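Local coordinates for putative uncharacterized protein (Bacteroides vulgatus, PDB 4F7A), which probably binds glycans, perhaps mucin O-glycans, at the outer membrane as a SusD-like lipoprotein and hands them on for uptake, at residues I468-F473 against T490-A495; R127-Y132 against D149-A154; D276-I281 against K427-W432; G363-F368 against G374-Y379; K109-Y114 against L173-K178. All blocks are in the same frame, centred on the assembly; numbering follows the deposited sequence.

Contact 1 of 5, residues I468-F473 against T490-A495; sequences IRRLPF and TALGGA
Leu492, in the last turn of helix 482-492, lays its isobutyl end over one face of the Arg470 guanidinium. CD2 sits above the centre of that group, 3.7 Å from Arg470 CZ, while CD1 leans toward the nearer end of the arginine chain, 3.6 Å from Arg470 NE. With CG anti to its backbone N (chi1 -178°), Leu492 reaches across to the loop 468-473 and approaches the arginine from the opposite direction, its methyls over the guanidinium face. The Phe473 ring flanks the same leucine more loosely, its CE2 4.0 Å from Leu492 CD2, and the pair slide past each other in opposite directions. Within the loop, Arg470 NH2 lies 3.3 Å above the plane of the Phe473 ring, so guanidinium, ring and leucine form one compact cluster. The polar rim of Arg470 is well used: NH1 makes a salt bridge with Asp496 and a hydrogen bond to Asn497 O, and NH2 bonds to Tyr132 O, which would fix the rotation of the group against the leucine. Away from the buried arginine and phenylalanine the contact thins quickly. Ala495 is exposed and reaches the arginine only through its O, 4.2 Å from Arg470 NH1. A buried arginine thus joins the loop before helix 475-480 to the C-terminal end of helix 482-492 in the largely helical, TPR-like SusD fold.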
# COMPACT_ATOMS: atom_id res chain seq x y z
N ILE A 468 6.95 14.47 -2.44
CA ILE A 468 5.96 14.14 -3.46
C ILE A 468 4.61 13.77 -2.80
O ILE A 468 4.56 13.07 -1.77
CB ILE A 468 6.51 13.03 -4.42
CG1 ILE A 468 5.52 12.77 -5.54
CG2 ILE A 468 6.85 11.71 -3.67
CD1 ILE A 468 6.10 11.83 -6.66
N ARG A 469 3.53 14.30 -3.38
CA ARG A 469 2.20 14.19 -2.80
C ARG A 469 1.28 13.20 -3.54
O ARG A 469 0.27 12.78 -2.99
CB ARG A 469 1.51 15.56 -2.82
CG ARG A 469 2.18 16.67 -2.01
CD ARG A 469 2.09 16.41 -0.50
NE ARG A 469 3.20 15.62 0.00
CZ ARG A 469 3.18 14.87 1.11
NH1 ARG A 469 2.04 14.70 1.77
NH2 ARG A 469 4.29 14.23 1.51
N ARG A 470 1.62 12.92 -4.80
CA ARG A 470 0.77 12.14 -5.68
C ARG A 470 1.51 11.91 -6.98
O ARG A 470 2.57 12.49 -7.22
CB ARG A 470 -0.54 12.89 -6.00
CG ARG A 470 -0.34 14.19 -6.82
CD ARG A 470 -1.61 14.93 -7.05
NE ARG A 470 -2.48 14.31 -8.05
CZ ARG A 470 -2.42 14.53 -9.36
NH1 ARG A 470 -1.54 15.37 -9.90
NH2 ARG A 470 -3.31 13.92 -10.16
N LEU A 471 0.94 11.07 -7.82
CA LEU A 471 1.39 10.95 -9.21
C LEU A 471 0.46 11.74 -10.12
O LEU A 471 -0.76 11.81 -9.88
CB LEU A 471 1.43 9.49 -9.66
CG LEU A 471 2.37 8.57 -8.86
CD1 LEU A 471 2.43 7.18 -9.55
CD2 LEU A 471 3.78 9.18 -8.66
N PRO A 472 1.01 12.34 -11.17
CA PRO A 472 0.13 13.02 -12.14
C PRO A 472 -0.83 12.06 -12.83
O PRO A 472 -0.55 10.88 -12.93
CB PRO A 472 1.09 13.62 -13.17
CG PRO A 472 2.42 13.67 -12.45
CD PRO A 472 2.43 12.46 -11.54
N PHE A 473 -1.95 12.59 -13.32
CA PHE A 473 -2.89 11.80 -14.08
C PHE A 473 -2.24 11.16 -15.33
O PHE A 473 -1.23 11.64 -15.86
CB PHE A 473 -4.10 12.64 -14.51
CG PHE A 473 -4.92 13.18 -13.38
CD1 PHE A 473 -5.55 12.31 -12.51
CD2 PHE A 473 -5.12 14.55 -13.24
CE1 PHE A 473 -6.33 12.79 -11.50
CE2 PHE A 473 -5.88 15.04 -12.22
CZ PHE A 473 -6.50 14.14 -11.33
N THR A 490 -10.14 19.52 -12.63
CA THR A 490 -11.13 20.25 -11.82
C THR A 490 -11.38 19.58 -10.47
O THR A 490 -11.36 20.26 -9.42
CB THR A 490 -12.44 20.41 -12.59
OG1 THR A 490 -12.14 21.12 -13.80
CG2 THR A 490 -13.52 21.19 -11.76
N ALA A 491 -11.57 18.27 -10.47
CA ALA A 491 -11.81 17.51 -9.23
C ALA A 491 -10.61 17.52 -8.30
O ALA A 491 -10.77 17.39 -7.11
CB ALA A 491 -12.24 16.04 -9.54
N LEU A 492 -9.40 17.64 -8.86
CA LEU A 492 -8.19 17.67 -8.04
C LEU A 492 -8.08 18.93 -7.21
O LEU A 492 -7.52 18.92 -6.10
CB LEU A 492 -6.97 17.54 -8.91
CG LEU A 492 -5.59 17.50 -8.28
CD1 LEU A 492 -5.45 16.29 -7.35
CD2 LEU A 492 -4.57 17.48 -9.40
N GLY A 493 -8.57 20.04 -7.77
CA GLY A 493 -8.56 21.32 -7.04
C GLY A 493 -7.18 21.95 -6.96
O GLY A 493 -6.91 22.72 -6.05
N GLY A 494 -6.29 21.57 -7.87
CA GLY A 494 -4.92 22.08 -7.90
C GLY A 494 -4.23 21.64 -9.18
O GLY A 494 -4.82 20.90 -9.98
N ALA A 495 -3.00 22.07 -9.37
CA ALA A 495 -2.22 21.69 -10.56
C ALA A 495 -2.02 20.18 -10.65
O ALA A 495 -1.79 19.52 -9.63
CB ALA A 495 -0.86 22.42 -10.58

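Contact 2 of 5, residues R127-Y132 against D149-A154; sequences RITDTY and DTQEEA
Gln151 and Thr129 join the end of helix 111-132 to the start of helix 151-174, two helices of the TPR-like SusD fold. Gln151 NE2 donates to Thr129 OG1 over 3.1 Å with an N-H...O angle of 154°, and the hydroxyl lies in the plane of the amide. The side chains cross at about a right angle. Thr129 O is also close, 3.0 Å from the same Gln151 NE2, and the methylene Gln151 CG comes near the hydroxyl, 3.2 Å from Thr129 OG1. The glutamine leaves its helix with chi1 at -177° and stays extended, which carries the amide across to Thr129. An alanine here is likely to leave the buried Thr129 hydroxyl without its amide donor and to open a gap between the helices.

Further out, Thr129 OG1 also bonds to Gly133 O, and Gln151 packs on Trp503. Neighbouring Asp130 bonds to Tyr155, a second polar link between the two helices, and also to Trp504 and Arg210. The backbone that carries Gln151 is probably steadied by the helix start: Thr150 is the N-cap of a capping box, Thr150 N donating to Glu153 OE1 at 3.0 Å and Glu153 N returning a bond to Thr150 OG1 at 3.1 Å.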
# COMPACT_ATOMS: atom_id res chain seq x y z
N ARG A 127 -6.42 1.95 -3.93
CA ARG A 127 -5.01 2.10 -4.30
C ARG A 127 -4.78 3.11 -5.45
O ARG A 127 -3.76 3.79 -5.48
CB ARG A 127 -4.42 0.74 -4.67
CG ARG A 127 -4.23 -0.20 -3.48
CD ARG A 127 -4.15 -1.67 -3.90
NE ARG A 127 -3.15 -2.00 -4.92
CZ ARG A 127 -1.86 -2.26 -4.69
NH1 ARG A 127 -1.33 -2.17 -3.48
NH2 ARG A 127 -1.07 -2.60 -5.70
N ILE A 128 -5.75 3.20 -6.36
CA ILE A 128 -5.67 4.13 -7.50
C ILE A 128 -6.01 5.57 -7.08
O ILE A 128 -5.27 6.49 -7.43
CB ILE A 128 -6.59 3.66 -8.67
CG1 ILE A 128 -6.23 2.21 -9.08
CG2 ILE A 128 -6.53 4.62 -9.86
CD1 ILE A 128 -4.74 2.01 -9.49
N THR A 129 -7.09 5.79 -6.34
CA THR A 129 -7.37 7.14 -5.86
C THR A 129 -6.25 7.60 -4.95
O THR A 129 -5.91 8.77 -4.98
CB THR A 129 -8.76 7.34 -5.17
OG1 THR A 129 -8.87 8.73 -4.77
CG2 THR A 129 -8.90 6.46 -3.94
N ASP A 130 -5.68 6.70 -4.16
CA ASP A 130 -4.59 7.12 -3.26
C ASP A 130 -3.30 7.52 -4.04
O ASP A 130 -2.43 8.21 -3.50
CB ASP A 130 -4.28 6.04 -2.22
CG ASP A 130 -5.37 5.88 -1.18
OD1 ASP A 130 -6.32 6.72 -1.12
OD2 ASP A 130 -5.29 4.88 -0.43
N THR A 131 -3.20 7.07 -5.29
CA THR A 131 -2.10 7.44 -6.17
C THR A 131 -2.34 8.81 -6.85
O THR A 131 -1.48 9.65 -6.83
CB THR A 131 -1.88 6.34 -7.22
OG1 THR A 131 -1.56 5.11 -6.56
CG2 THR A 131 -0.76 6.71 -8.19
N TYR A 132 -3.53 9.01 -7.42
CA TYR A 132 -3.80 10.13 -8.33
C TYR A 132 -4.74 11.19 -7.78
O TYR A 132 -4.73 12.32 -8.24
CB TYR A 132 -4.39 9.59 -9.66
CG TYR A 132 -3.51 8.58 -10.37
CD1 TYR A 132 -2.40 9.00 -11.10
CD2 TYR A 132 -3.77 7.22 -10.30
CE1 TYR A 132 -1.55 8.08 -11.74
CE2 TYR A 132 -2.93 6.29 -10.92
CZ TYR A 132 -1.84 6.73 -11.66
OH TYR A 132 -1.01 5.83 -12.27
N ASP A 149 -15.20 11.00 -10.21
CA ASP A 149 -15.43 11.22 -8.78
C ASP A 149 -14.28 12.05 -8.20
O ASP A 149 -13.12 11.71 -8.41
CB ASP A 149 -15.38 9.91 -7.98
CG ASP A 149 -16.53 9.01 -8.21
OD1 ASP A 149 -17.54 9.41 -8.84
OD2 ASP A 149 -16.43 7.85 -7.72
N THR A 150 -14.58 13.07 -7.40
CA THR A 150 -13.55 13.63 -6.49
C THR A 150 -13.09 12.51 -5.55
O THR A 150 -13.79 11.49 -5.40
CB THR A 150 -14.09 14.80 -5.64
OG1 THR A 150 -15.05 14.28 -4.72
CG2 THR A 150 -14.77 15.90 -6.53
N GLN A 151 -11.92 12.64 -4.95
CA GLN A 151 -11.47 11.62 -4.01
C GLN A 151 -12.48 11.42 -2.87
O GLN A 151 -12.69 10.28 -2.44
CB GLN A 151 -10.10 11.95 -3.44
CG GLN A 151 -9.54 10.88 -2.50
CD GLN A 151 -8.08 11.12 -2.16
OE1 GLN A 151 -7.77 11.99 -1.33
NE2 GLN A 151 -7.16 10.33 -2.77
N GLU A 152 -13.07 12.50 -2.38
CA GLU A 152 -14.07 12.41 -1.32
C GLU A 152 -15.25 11.54 -1.77
O GLU A 152 -15.72 10.69 -1.03
CB GLU A 152 -14.58 13.80 -0.94
CG GLU A 152 -15.64 13.79 0.18
CD GLU A 152 -16.01 15.19 0.63
OE1 GLU A 152 -15.70 16.17 -0.07
OE2 GLU A 152 -16.62 15.31 1.70
N GLU A 153 -15.71 11.76 -2.99
CA GLU A 153 -16.82 10.98 -3.54
C GLU A 153 -16.43 9.52 -3.72
O GLU A 153 -17.27 8.63 -3.52
CB GLU A 153 -17.28 11.58 -4.86
CG GLU A 153 -18.07 12.87 -4.66
CD GLU A 153 -18.14 13.76 -5.92
OE1 GLU A 153 -17.51 13.50 -6.97
OE2 GLU A 153 -18.84 14.78 -5.84
N ALA A 154 -15.20 9.28 -4.17
CA ALA A 154 -14.71 7.89 -4.32
C ALA A 154 -14.69 7.19 -2.97
O ALA A 154 -15.14 6.05 -2.85
CB ALA A 154 -13.32 7.85 -4.98

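Contact 3 of 5, residues D276-I281 against K427-W432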
# COMPACT_ATOMS: atom_id res chain seq x y z
N ASP A 276 16.59 -4.24 14.62
CA ASP A 276 15.32 -4.91 14.39
C ASP A 276 15.58 -6.31 13.85
O ASP A 276 16.27 -6.47 12.84
CB ASP A 276 14.49 -4.08 13.42
CG ASP A 276 13.05 -4.46 13.39
OD1 ASP A 276 12.74 -5.67 13.18
OD2 ASP A 276 12.21 -3.54 13.55
N PRO A 277 15.01 -7.34 14.51
CA PRO A 277 15.26 -8.71 14.02
C PRO A 277 14.63 -9.01 12.68
O PRO A 277 14.93 -10.07 12.10
CB PRO A 277 14.64 -9.59 15.10
CG PRO A 277 13.66 -8.77 15.76
CD PRO A 277 14.10 -7.32 15.66
N ARG A 278 13.77 -8.13 12.16
CA ARG A 278 13.25 -8.33 10.82
C ARG A 278 14.28 -7.94 9.73
O ARG A 278 14.08 -8.26 8.55
CB ARG A 278 11.95 -7.57 10.63
CG ARG A 278 10.78 -8.10 11.45
CD ARG A 278 9.65 -7.09 11.58
NE ARG A 278 9.98 -5.95 12.44
CZ ARG A 278 9.06 -5.08 12.92
NH1 ARG A 278 7.77 -5.23 12.63
NH2 ARG A 278 9.44 -4.07 13.68
N ILE A 279 15.35 -7.23 10.11
CA ILE A 279 16.28 -6.69 9.12
C ILE A 279 16.83 -7.79 8.17
O ILE A 279 16.87 -7.60 6.95
CB ILE A 279 17.41 -5.86 9.79
CG1 ILE A 279 18.13 -4.99 8.75
CG2 ILE A 279 18.39 -6.74 10.55
CD1 ILE A 279 19.08 -3.91 9.34
N SER A 280 17.22 -8.94 8.71
CA SER A 280 17.86 -10.00 7.90
C SER A 280 16.81 -10.87 7.22
O SER A 280 17.12 -11.65 6.33
CB SER A 280 18.79 -10.89 8.74
OG SER A 280 18.08 -11.70 9.67
N ILE A 281 15.56 -10.73 7.65
CA ILE A 281 14.42 -11.40 7.00
C ILE A 281 14.01 -10.64 5.74
O ILE A 281 13.79 -11.23 4.67
CB ILE A 281 13.23 -11.53 7.95
CG1 ILE A 281 13.61 -12.36 9.19
CG2 ILE A 281 12.02 -12.20 7.21
CD1 ILE A 281 12.50 -12.34 10.33
N LYS A 427 3.92 0.57 11.81
CA LYS A 427 3.01 0.07 10.78
C LYS A 427 3.76 -0.01 9.45
O LYS A 427 3.57 -0.95 8.67
CB LYS A 427 1.77 0.95 10.66
CG LYS A 427 0.69 0.41 9.72
CD LYS A 427 -0.63 1.18 9.81
CE LYS A 427 -0.53 2.58 9.29
NZ LYS A 427 -1.86 3.21 9.17
N TRP A 428 4.58 0.99 9.17
CA TRP A 428 5.38 1.03 7.92
C TRP A 428 6.35 -0.16 7.86
O TRP A 428 6.47 -0.83 6.81
CB TRP A 428 6.08 2.37 7.85
CG TRP A 428 7.02 2.66 6.73
CD1 TRP A 428 6.72 3.20 5.51
CD2 TRP A 428 8.44 2.59 6.79
NE1 TRP A 428 7.87 3.43 4.79
CE2 TRP A 428 8.95 3.06 5.55
CE3 TRP A 428 9.34 2.17 7.76
CZ2 TRP A 428 10.30 3.11 5.28
CZ3 TRP A 428 10.70 2.23 7.49
CH2 TRP A 428 11.16 2.70 6.26
N ILE A 429 7.02 -0.46 8.96
CA ILE A 429 7.84 -1.68 8.98
C ILE A 429 6.97 -2.92 8.69
O ILE A 429 7.34 -3.79 7.88
CB ILE A 429 8.64 -1.87 10.30
CG1 ILE A 429 9.57 -0.69 10.58
CG2 ILE A 429 9.48 -3.16 10.21
CD1 ILE A 429 10.17 -0.65 12.06
N ALA A 430 5.79 -2.96 9.30
CA ALA A 430 4.90 -4.11 9.26
C ALA A 430 4.17 -4.30 7.94
O ALA A 430 3.78 -5.42 7.63
CB ALA A 430 3.86 -4.02 10.41
N CYS A 431 4.01 -3.23 7.15
CA CYS A 431 3.34 -3.33 5.83
C CYS A 431 4.26 -3.82 4.72
O CYS A 431 3.79 -4.07 3.61
CB CYS A 431 2.74 -1.97 5.44
SG CYS A 431 1.21 -1.60 6.35
N TRP A 432 5.56 -3.93 5.01
CA TRP A 432 6.58 -4.33 4.05
C TRP A 432 6.22 -5.71 3.48
O TRP A 432 5.80 -6.59 4.25
CB TRP A 432 7.94 -4.38 4.76
CG TRP A 432 9.12 -4.65 3.87
CD1 TRP A 432 9.94 -3.72 3.29
CD2 TRP A 432 9.60 -5.92 3.41
NE1 TRP A 432 10.88 -4.32 2.52
CE2 TRP A 432 10.70 -5.68 2.59
CE3 TRP A 432 9.21 -7.25 3.66
CZ2 TRP A 432 11.44 -6.72 2.00
CZ3 TRP A 432 9.93 -8.26 3.06
CH2 TRP A 432 11.03 -7.99 2.25
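A type I turn from Asp276 to Ile279, leading into the short helix 279-282, meets the last turns of helix 416-431 through Arg278 and Ile429. The methyl Ile429 CG2 sits over the centre of the Arg278 guanidinium, 3.3 Å from Arg278 CZ, a tight approach in which a branched aliphatic side chain covers a planar cation. Ile429 CD1 reaches on to the carboxylate, 3.8 Å from Asp276 OD2.

What fixes the guanidinium's orientation under the methyl is a side-on salt bridge made within the turn. Arg278 NE donates to Asp276 OD1 at 2.9 Å, almost straight at 176°, and Arg278 NH2 to Asp276 OD2 at 2.8 Å, each carboxylate oxygen accepting on its syn lone pair. The same Asp276 OD1 spends its anti lone pair on Arg278 N, also at 2.9 Å, which caps the turn before the helix. A bend at chi3 (-71°) folds the arginine back to its aspartate.

This turn is packed into the helical core of the SusD fold, where helices 356-371 and 416-431 both reach it: Arg278 NH1 bonds to Ser367 OG and NH2 to Gln426 OE1. Beyond the arginine, Ala430 packs on Ser367, and Ile429 O accepts from Tyr282 OH.

Contact 4 of 5, residues G363-F368 against G374-Y379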
# COMPACT_ATOMS: atom_id res chain seq x y z
N GLY A 363 0.40 -4.96 17.63
CA GLY A 363 0.81 -4.84 16.24
C GLY A 363 2.25 -5.27 15.99
O GLY A 363 2.54 -5.96 15.02
N VAL A 364 3.16 -4.84 16.86
CA VAL A 364 4.57 -5.18 16.70
C VAL A 364 4.75 -6.70 16.91
O VAL A 364 5.44 -7.36 16.13
CB VAL A 364 5.48 -4.38 17.65
CG1 VAL A 364 6.97 -4.85 17.55
CG2 VAL A 364 5.35 -2.86 17.34
N GLN A 365 4.13 -7.26 17.95
CA GLN A 365 4.26 -8.66 18.22
C GLN A 365 3.70 -9.47 17.03
O GLN A 365 4.26 -10.49 16.63
CB GLN A 365 3.52 -9.07 19.51
CG GLN A 365 3.65 -10.56 19.71
CD GLN A 365 5.12 -10.98 19.76
OE1 GLN A 365 5.83 -10.49 20.68
NE2 GLN A 365 5.60 -11.87 18.78
N THR A 366 2.59 -9.00 16.50
CA THR A 366 1.93 -9.68 15.40
C THR A 366 2.81 -9.68 14.14
O THR A 366 2.91 -10.71 13.45
CB THR A 366 0.52 -9.06 15.14
OG1 THR A 366 -0.31 -9.29 16.29
CG2 THR A 366 -0.15 -9.69 13.90
N SER A 367 3.45 -8.55 13.86
CA SER A 367 4.38 -8.44 12.75
C SER A 367 5.59 -9.38 12.93
O SER A 367 5.96 -10.11 12.01
CB SER A 367 4.84 -7.00 12.59
OG SER A 367 5.80 -6.91 11.56
N PHE A 368 6.18 -9.39 14.12
CA PHE A 368 7.27 -10.32 14.39
C PHE A 368 6.85 -11.77 14.10
O PHE A 368 7.60 -12.51 13.47
CB PHE A 368 7.69 -10.24 15.85
CG PHE A 368 8.72 -9.18 16.16
CD1 PHE A 368 8.66 -7.91 15.61
CD2 PHE A 368 9.76 -9.46 17.07
CE1 PHE A 368 9.60 -6.94 15.94
CE2 PHE A 368 10.70 -8.50 17.39
CZ PHE A 368 10.59 -7.22 16.83
N GLY A 374 10.32 -13.95 16.09
CA GLY A 374 10.31 -14.27 17.51
C GLY A 374 9.40 -13.35 18.31
O GLY A 374 8.40 -12.81 17.80
N ASP A 375 9.75 -13.20 19.58
CA ASP A 375 8.95 -12.43 20.53
C ASP A 375 9.44 -10.97 20.54
O ASP A 375 10.64 -10.69 20.45
CB ASP A 375 9.06 -13.05 21.93
CG ASP A 375 8.19 -12.36 22.94
OD1 ASP A 375 6.98 -12.69 23.03
OD2 ASP A 375 8.72 -11.46 23.67
N ALA A 376 8.50 -10.03 20.65
CA ALA A 376 8.83 -8.58 20.56
C ALA A 376 8.95 -7.88 21.92
O ALA A 376 9.16 -6.67 21.98
CB ALA A 376 7.77 -7.87 19.69
N SER A 377 8.84 -8.62 23.02
CA SER A 377 8.80 -7.98 24.33
C SER A 377 10.05 -7.11 24.62
O SER A 377 9.92 -5.99 25.10
CB SER A 377 8.60 -9.02 25.46
OG SER A 377 7.38 -9.75 25.28
N LEU A 378 11.23 -7.64 24.35
CA LEU A 378 12.48 -6.93 24.62
C LEU A 378 12.60 -5.72 23.67
O LEU A 378 12.91 -4.62 24.08
CB LEU A 378 13.67 -7.86 24.46
CG LEU A 378 15.00 -7.31 25.01
CD1 LEU A 378 14.83 -6.83 26.45
CD2 LEU A 378 16.08 -8.34 24.90
N TYR A 379 12.26 -5.93 22.40
CA TYR A 379 12.29 -4.85 21.41
C TYR A 379 11.38 -3.70 21.82
O TYR A 379 11.74 -2.53 21.65
CB TYR A 379 11.87 -5.41 20.06
CG TYR A 379 11.74 -4.46 18.91
CD1 TYR A 379 12.81 -4.21 18.08
CD2 TYR A 379 10.52 -3.89 18.59
CE1 TYR A 379 12.70 -3.38 16.98
CE2 TYR A 379 10.39 -3.06 17.47
CZ TYR A 379 11.48 -2.80 16.68
OH TYR A 379 11.37 -1.98 15.56
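Gln365 uses both ends of its amide to hold the loop that doubles back after helix 356-371, in the helical SusD fold. Ala376 N donates to Gln365 OE1 at 2.7 Å, and Gln365 NE2 donates to Gly374 O at 3.1 Å, so the side chain bridges two backbone groups of the loop. The chain bends at chi2 (57°) to turn the amide toward them. A leucine in its place would probably leave Ala376 N and Gly374 O without these partners and free the loop to shift. Asp375 OD2 accepts from Ser377 N, an Asx turn in the same loop, and also from Ser377 OG.

Next to the amide the packing is apolar. Ala376 CB makes a CH-pi contact over the face of the Phe368 ring, 3.7 Å from its centroid, and also touches Val364 CG1. Tyr379, whose hydroxyl bonds to Gln426, meets the end of the same ring obliquely: Phe368 CZ lies over one face of the tyrosine ring, 3.6 Å from Tyr379 CG.

Contact 5 of 5, residues K109-Y114 against L173-K178; sequences KYKHFY and LKEGGK
Lys111 and Glu175 meet through their charged ends, and the ionic link dominates the contact. Lys111 NZ lies 3.0 Å from Glu175 OE1, a hydrogen-bonded salt bridge on the syn lone pair of that oxygen, and a second, weak bond runs from Lys111 NZ to Glu175 OE2 at 3.4 Å. The ammonium is therefore shared unequally by the two carboxylate oxygens. The last carbons of the lysine approach as well, Lys111 CE coming to 3.6 Å from Glu175 OE1. The two side chains cross at about a right angle: the lysine runs out extended and then bends at its last torsion (chi4 78°), which turns NZ onto the carboxylate, while the glutamate is extended beyond CG.

Among hydrogen bonds, Lys111 NZ has another acceptor in Ala108 O, so the ammonium is held from just before its own helix as well as by Glu175. Gly176 leaves helix 151-174 with positive phi (94°) in a Schellman motif, its N bonded to Leu173 O at 3.0 Å, and a side chain at that position would jam against the preceding carbonyl.

Lys111 also rests on Thr171; aromatic contacts lie beside it, His112 stacking on Tyr172 and Phe113 meeting Phe25 edge-to-face. The bridge thus sits at the surface where the start of helix 111-132 faces the end of helix 151-174, with helices 84-104 and 193-210 packing nearby.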
# COMPACT_ATOMS: atom_id res chain seq x y z
N LYS A 109 -28.51 -16.74 -5.86
CA LYS A 109 -27.63 -17.79 -5.34
C LYS A 109 -26.15 -17.33 -5.24
O LYS A 109 -25.31 -18.10 -4.83
CB LYS A 109 -27.73 -19.06 -6.21
CG LYS A 109 -29.13 -19.75 -6.21
N TYR A 110 -25.85 -16.09 -5.60
CA TYR A 110 -24.47 -15.59 -5.60
C TYR A 110 -24.27 -14.31 -4.78
O TYR A 110 -23.43 -13.48 -5.12
CB TYR A 110 -24.00 -15.37 -7.03
CG TYR A 110 -23.81 -16.68 -7.74
CD1 TYR A 110 -22.68 -17.46 -7.50
CD2 TYR A 110 -24.78 -17.18 -8.61
CE1 TYR A 110 -22.50 -18.68 -8.13
CE2 TYR A 110 -24.60 -18.41 -9.25
CZ TYR A 110 -23.46 -19.15 -9.01
OH TYR A 110 -23.26 -20.38 -9.63
N LYS A 111 -25.00 -14.18 -3.68
CA LYS A 111 -24.82 -13.03 -2.80
C LYS A 111 -23.41 -12.96 -2.23
O LYS A 111 -22.86 -11.86 -2.05
CB LYS A 111 -25.82 -13.08 -1.65
CG LYS A 111 -27.26 -12.90 -2.11
CD LYS A 111 -28.22 -12.93 -0.92
CE LYS A 111 -29.67 -12.80 -1.37
NZ LYS A 111 -30.19 -14.10 -1.91
N HIS A 112 -22.83 -14.13 -1.93
CA HIS A 112 -21.44 -14.22 -1.49
C HIS A 112 -20.44 -13.74 -2.55
O HIS A 112 -19.49 -13.02 -2.21
CB HIS A 112 -21.09 -15.62 -0.95
CG HIS A 112 -21.27 -16.75 -1.93
ND1 HIS A 112 -22.26 -16.77 -2.89
CD2 HIS A 112 -20.63 -17.94 -2.03
CE1 HIS A 112 -22.20 -17.91 -3.56
NE2 HIS A 112 -21.21 -18.64 -3.06
N PHE A 113 -20.64 -14.12 -3.81
CA PHE A 113 -19.74 -13.67 -4.89
C PHE A 113 -19.89 -12.18 -5.15
O PHE A 113 -18.93 -11.49 -5.48
CB PHE A 113 -20.04 -14.42 -6.20
CG PHE A 113 -19.43 -15.83 -6.30
CD1 PHE A 113 -19.18 -16.61 -5.17
CD2 PHE A 113 -19.22 -16.40 -7.56
CE1 PHE A 113 -18.69 -17.90 -5.28
CE2 PHE A 113 -18.71 -17.69 -7.69
CZ PHE A 113 -18.45 -18.45 -6.55
N TYR A 114 -21.12 -11.69 -5.02
CA TYR A 114 -21.41 -10.24 -5.09
C TYR A 114 -20.65 -9.49 -3.99
O TYR A 114 -19.90 -8.55 -4.28
CB TYR A 114 -22.92 -10.00 -4.94
CG TYR A 114 -23.32 -8.53 -4.85
CD1 TYR A 114 -22.90 -7.60 -5.81
CD2 TYR A 114 -24.12 -8.07 -3.83
CE1 TYR A 114 -23.28 -6.24 -5.72
CE2 TYR A 114 -24.50 -6.74 -3.73
CZ TYR A 114 -24.07 -5.82 -4.67
OH TYR A 114 -24.47 -4.50 -4.57
N LEU A 173 -25.16 -15.87 4.61
CA LEU A 173 -25.00 -16.80 5.72
C LEU A 173 -26.30 -17.03 6.48
O LEU A 173 -26.62 -18.17 6.81
CB LEU A 173 -23.92 -16.34 6.68
CG LEU A 173 -22.47 -16.50 6.20
CD1 LEU A 173 -21.54 -15.78 7.20
CD2 LEU A 173 -22.06 -18.00 6.01
N LYS A 174 -27.05 -15.95 6.75
CA LYS A 174 -28.32 -16.09 7.47
C LYS A 174 -29.37 -16.89 6.67
O LYS A 174 -30.26 -17.49 7.27
CB LYS A 174 -28.88 -14.72 7.89
CG LYS A 174 -28.07 -14.04 9.01
CD LYS A 174 -28.54 -12.62 9.27
CE LYS A 174 -27.84 -12.04 10.51
NZ LYS A 174 -27.89 -10.54 10.55
N GLU A 175 -29.25 -16.91 5.34
CA GLU A 175 -30.13 -17.72 4.49
C GLU A 175 -29.68 -19.18 4.41
O GLU A 175 -30.29 -19.96 3.66
CB GLU A 175 -30.18 -17.16 3.05
CG GLU A 175 -30.96 -15.87 2.87
CD GLU A 175 -30.89 -15.32 1.43
OE1 GLU A 175 -30.03 -15.76 0.63
OE2 GLU A 175 -31.71 -14.44 1.10
N GLY A 176 -28.61 -19.56 5.12
CA GLY A 176 -28.13 -20.94 5.12
C GLY A 176 -27.03 -21.24 4.10
O GLY A 176 -26.76 -22.40 3.85
N GLY A 177 -26.40 -20.22 3.52
CA GLY A 177 -25.30 -20.45 2.61
C GLY A 177 -24.11 -21.04 3.38
O GLY A 177 -23.82 -20.63 4.51
N LYS A 178 -23.47 -22.02 2.77
CA LYS A 178 -22.32 -22.69 3.38
C LYS A 178 -21.14 -21.71 3.47
O LYS A 178 -20.86 -21.00 2.51
CB LYS A 178 -21.93 -23.92 2.54
CG LYS A 178 -22.96 -25.06 2.55
CD LYS A 178 -22.60 -26.12 1.50

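In the fold
Contacts 2 and 5 tie the same two helices, 111-132 and 151-174, at opposite ends: the buried one by an uncharged amide-hydroxyl bond, the surface one by a salt bridge, with centres about 30 Å apart. Contact 1 touches contact 2 directly, Leu471 N lying 3.0 Å from Thr131 O, and is only partly buried. Across the chain's centre, contacts 3 and 4 form a second neighbourhood, with Asp276 OD2 2.7 Å from Tyr379 OH. Contact 3 is buried, contact 4 partly so. Contacts 1 and 3 each set an aliphatic side chain over a guanidinium; in contact 1 the charge is met by Asp496 outside the segments, in contact 3 by Asp276 within the turn.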